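PDB 5F1S: polymeric Immunoglobulin Receptor, which probably binds polymeric immunoglobulins and carries them across mucosal epithelium, its ectodomain being released with them as secretory component. Local coordinates for residues G95-S99 / A100-A104; K184-A187 / R188-G192. All coordinates share one frame; numbering follows the deposited sequence.

Contact 1 of 2, residues G95-S99 / A100-A104; sequences GGVWS and ADVTA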
loop_
_atom_site.group_PDB
_atom_site.type_symbol
_atom_site.label_atom_id
_atom_site.label_comp_id
_atom_site.label_asym_id
_atom_site.label_seq_id
_atom_site.Cartn_x
_atom_site.Cartn_y
_atom_site.Cartn_z
ATOM N N GLY A 95 19.808 -22.099 -18.724
ATOM C CA GLY A 95 21.116 -21.794 -19.240
ATOM C C GLY A 95 21.086 -21.401 -20.707
ATOM O O GLY A 95 20.166 -21.740 -21.442
ATOM N N GLY A 96 22.124 -20.687 -21.134
ATOM C CA GLY A 96 22.323 -20.423 -22.553
ATOM C C GLY A 96 21.349 -19.455 -23.179
ATOM O O GLY A 96 21.128 -19.507 -24.382
ATOM N N VAL A 97 20.778 -18.535 -22.388
ATOM C CA VAL A 97 19.840 -17.531 -22.866
ATOM C C VAL A 97 20.332 -16.190 -22.329
ATOM O O VAL A 97 20.903 -16.123 -21.235
ATOM C CB VAL A 97 18.394 -17.837 -22.384
ATOM C CG1 VAL A 97 17.423 -16.732 -22.739
ATOM C CG2 VAL A 97 17.914 -19.149 -22.993
ATOM N N TRP A 98 20.099 -15.126 -23.088
ATOM C CA TRP A 98 20.489 -13.801 -22.639
ATOM C C TRP A 98 19.807 -13.465 -21.311
ATOM O O TRP A 98 18.585 -13.565 -21.216
ATOM C CB TRP A 98 20.064 -12.808 -23.685
ATOM C CG TRP A 98 20.633 -11.481 -23.458
ATOM C CD1 TRP A 98 21.799 -11.193 -22.831
ATOM C CD2 TRP A 98 20.070 -10.243 -23.866
ATOM N NE1 TRP A 98 22.008 -9.834 -22.829
ATOM C CE2 TRP A 98 20.953 -9.228 -23.452
ATOM C CE3 TRP A 98 18.903 -9.890 -24.541
ATOM C CZ2 TRP A 98 20.702 -7.885 -23.677
ATOM C CZ3 TRP A 98 18.654 -8.536 -24.774
ATOM C CH2 TRP A 98 19.551 -7.559 -24.345
ATOM N N SER A 99 20.588 -13.071 -20.296
ATOM C CA SER A 99 19.995 -12.815 -18.979
ATOM C C SER A 99 18.843 -11.805 -19.053
ATOM O O SER A 99 17.843 -11.936 -18.328
ATOM C CB SER A 99 21.067 -12.327 -17.995
ATOM O OG SER A 99 21.535 -11.095 -18.447
ATOM N N ALA A 100 18.915 -10.830 -19.967
ATOM C CA ALA A 100 17.820 -9.875 -20.078
ATOM C C ALA A 100 16.524 -10.517 -20.549
ATOM O O ALA A 100 15.457 -9.954 -20.305
ATOM C CB ALA A 100 18.166 -8.732 -21.044
ATOM N N ASP A 101 16.582 -11.659 -21.235
ATOM C CA ASP A 101 15.368 -12.310 -21.697
ATOM C C ASP A 101 14.643 -13.065 -20.581
ATOM O O ASP A 101 13.499 -13.458 -20.796
ATOM C CB ASP A 101 15.668 -13.331 -22.815
ATOM C CG ASP A 101 16.038 -12.672 -24.160
ATOM O OD1 ASP A 101 15.582 -11.543 -24.433
ATOM O OD2 ASP A 101 16.757 -13.332 -24.954
ATOM N N VAL A 102 15.293 -13.350 -19.453
ATOM C CA VAL A 102 14.709 -14.265 -18.462
ATOM C C VAL A 102 14.720 -13.643 -17.073
ATOM O O VAL A 102 14.605 -14.351 -16.062
ATOM C CB VAL A 102 15.446 -15.622 -18.451
ATOM C CG1 VAL A 102 15.086 -16.364 -19.717
ATOM C CG2 VAL A 102 16.937 -15.471 -18.333
ATOM N N THR A 103 14.841 -12.316 -17.004
ATOM C CA THR A 103 14.798 -11.639 -15.698
ATOM C C THR A 103 14.077 -10.291 -15.870
ATOM O O THR A 103 13.927 -9.763 -16.978
ATOM C CB THR A 103 16.206 -11.374 -15.095
ATOM O OG1 THR A 103 16.923 -10.468 -15.960
ATOM C CG2 THR A 103 17.049 -12.670 -14.853
ATOM N N ALA A 104 13.608 -9.736 -14.754
ATOM C CA ALA A 104 12.988 -8.419 -14.780
ATOM C C ALA A 104 13.114 -7.854 -13.373
ATOM O O ALA A 104 13.021 -8.610 -12.402
ATOM C CB ALA A 104 11.517 -8.466 -15.244
HETATM O O HOH W 1 18.599 -15.175 -25.498
#

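Contact 2 of 2, residues K184-A187 / R188-G192; sequences KGLA and RRDTG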
loop_
_atom_site.group_PDB
_atom_site.type_symbol
_atom_site.label_atom_id
_atom_site.label_comp_id
_atom_site.label_asym_id
_atom_site.label_seq_id
_atom_site.Cartn_x
_atom_site.Cartn_y
_atom_site.Cartn_z
ATOM N N LYS A 184 -20.499 13.089 8.466
ATOM C CA LYS A 184 -21.833 12.509 8.475
ATOM C C LYS A 184 -22.829 13.335 7.680
ATOM O O LYS A 184 -23.758 12.766 7.082
ATOM C CB LYS A 184 -22.310 12.354 9.918
ATOM C CG LYS A 184 -21.948 11.010 10.505
ATOM C CD LYS A 184 -21.521 11.099 11.966
ATOM C CE LYS A 184 -22.662 11.193 12.904
ATOM N NZ LYS A 184 -22.269 10.669 14.250
ATOM N N GLY A 185 -22.659 14.652 7.651
ATOM C CA GLY A 185 -23.568 15.484 6.886
ATOM C C GLY A 185 -22.908 16.765 6.419
ATOM O O GLY A 185 -22.875 17.774 7.129
ATOM N N LEU A 186 -22.391 16.725 5.200
ATOM C CA LEU A 186 -21.518 17.784 4.706
ATOM C C LEU A 186 -22.236 19.123 4.644
ATOM O O LEU A 186 -23.381 19.210 4.215
ATOM C CB LEU A 186 -21.006 17.412 3.311
ATOM C CG LEU A 186 -20.035 16.213 3.253
ATOM C CD1 LEU A 186 -19.912 15.706 1.858
ATOM C CD2 LEU A 186 -18.634 16.554 3.805
ATOM N N ALA A 187 -21.541 20.169 5.059
ATOM C CA ALA A 187 -21.965 21.540 4.848
ATOM C C ALA A 187 -20.952 22.202 3.927
ATOM O O ALA A 187 -19.778 21.824 3.902
ATOM C CB ALA A 187 -22.064 22.294 6.172
ATOM N N ARG A 188 -21.405 23.185 3.148
ATOM C CA ARG A 188 -20.506 23.712 2.138
ATOM C C ARG A 188 -19.304 24.394 2.739
ATOM O O ARG A 188 -18.247 24.424 2.098
ATOM C CB ARG A 188 -21.251 24.639 1.170
ATOM C CG ARG A 188 -21.500 23.877 -0.140
ATOM C CD ARG A 188 -22.409 24.561 -1.076
ATOM N NE ARG A 188 -23.791 24.499 -0.631
ATOM C CZ ARG A 188 -24.803 24.982 -1.356
ATOM N NH1 ARG A 188 -24.558 25.530 -2.530
ATOM N NH2 ARG A 188 -26.048 24.929 -0.896
ATOM N N ARG A 189 -19.406 24.888 3.968
ATOM C CA ARG A 189 -18.214 25.429 4.612
ATOM C C ARG A 189 -17.169 24.352 4.918
ATOM O O ARG A 189 -16.026 24.705 5.206
ATOM C CB ARG A 189 -18.576 26.157 5.911
ATOM C CG ARG A 189 -19.062 25.249 7.019
ATOM C CD ARG A 189 -19.496 26.006 8.298
ATOM N NE ARG A 189 -20.066 25.045 9.243
ATOM C CZ ARG A 189 -21.324 24.603 9.202
ATOM N NH1 ARG A 189 -22.166 25.060 8.281
ATOM N NH2 ARG A 189 -21.747 23.704 10.088
ATOM N N ASP A 190 -17.519 23.072 4.884
ATOM C CA ASP A 190 -16.518 22.021 5.128
ATOM C C ASP A 190 -15.513 21.868 3.979
ATOM O O ASP A 190 -14.495 21.166 4.140
ATOM C CB ASP A 190 -17.186 20.675 5.344
ATOM C CG ASP A 190 -18.150 20.669 6.542
ATOM O OD1 ASP A 190 -17.987 21.517 7.429
ATOM O OD2 ASP A 190 -19.056 19.808 6.581
ATOM N N THR A 191 -15.787 22.446 2.812
ATOM C CA THR A 191 -14.847 22.338 1.695
ATOM C C THR A 191 -13.454 22.803 2.101
ATOM O O THR A 191 -13.289 23.838 2.758
ATOM C CB THR A 191 -15.350 23.151 0.492
ATOM O OG1 THR A 191 -16.542 22.520 -0.035
ATOM C CG2 THR A 191 -14.319 23.190 -0.554
ATOM N N GLY A 192 -12.443 22.039 1.704
ATOM C CA GLY A 192 -11.069 22.457 1.885
ATOM C C GLY A 192 -10.139 21.297 2.247
ATOM O O GLY A 192 -10.474 20.110 2.127
#

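Contact 1 of 2, residues G95-S99 / A100-A104
W98 carries its indole forward over the methyl of A100 while its own carbonyl starts the turn beneath. With CG anti to the backbone N (chi1 -169°), the side chain leaves CB across that of D101, at about a right angle, with D101 OD2 3.6 Å from W98 CB. Farther out, W98 CG and CD1 pass near the backbone N of A100, and the six-membered ring then settles flat on the methyl group: A100 CB lies 3.5 Å from the centroid, almost exactly on the ring normal, a CH-pi contact. D101 OD1 approaches CE3 of the same ring obliquely, the carboxylate plane being perpendicular to the indole. The other oxygen, D101 OD2, accepts from a water at 2.7 Å that in turn accepts from W98 N, tying the carboxylate to the backbone at the first residue of the turn. This loop joins strands 86-92 and 103-111 of a V-set immunoglobulin domain, the F-G connection that corresponds to CDR3 of antibody variable domains. Two overlapping type I turns shape it: D101 N bonds W98 O at 2.8 Å, and V102 N bonds S99 O at 3.1 Å. S99 O is gripped twice, because T103 OG1 donates to it at 2.9 Å from the opposite face of the carbonyl plane. Below the turn V97 CG1 meets V102 CG1 at 3.8 Å and also touches D101 CB, with Y26 packed against both valines.

Contact 2 of 2, residues K184-A187 / R188-G192
A187 O receives the backbone N-H of D190 at 2.8 Å, and the carboxylate of D190 answers in the other direction: its OD2 accepts from A187 N at 2.9 Å. This second bond is nearly straight at the hydrogen (175°), although A187 N stands well above the carboxylate plane. D190 CG lies anti to its carbonyl carbon (chi1 -60°), which swings the acid back over the start of the 3-10 segment 188-190, where OD2 also comes to 3.7 Å from L186 CA. With an alanine here, the N-H of A187 would probably lose its side-chain acceptor and the entry to the 3-10 turn would be freer to shift. R189 reaches back over the same residue, its extended chain laying one guanidinium face on the A187 methyl, with NH1 3.5 Å from A187 CB. R188 turns elsewhere, to a salt bridge with E125. D190, G192, Y194 and C196 form the D-x-G-x-Y-x-C signature of immunoglobulin variable domains, and the hydroxyl of Y194 bonds D190 O in a tyrosine corner. G192 has backbone angles that would jam a CB against the preceding carbonyl. The whole is the E-F turn, leading from strand 178-183 in one sheet to strand 192-198 in the other, with L186 tucked in against I207 and V209 of strand 201-210.

Contact 1 comes first along the chain, in the N-terminal V-set domain, and contact 2 follows in the second. Their centres are 56 Å apart, on opposite sides of the chain's centre, with nearest atoms about 40 Å apart, and they share no sheet. In topology they flank equivalent strands: contact 1 follows strand 86-92, which carries C90 of the C20-C90 disulfide, whereas contact 2 leads into strand 192-198, which carries C196 of C133-C196. One is thus a CDR3-like surface loop, a kind of site often used for recognition and possibly so here; the other is a framework turn linking the two sheets of its sandwich.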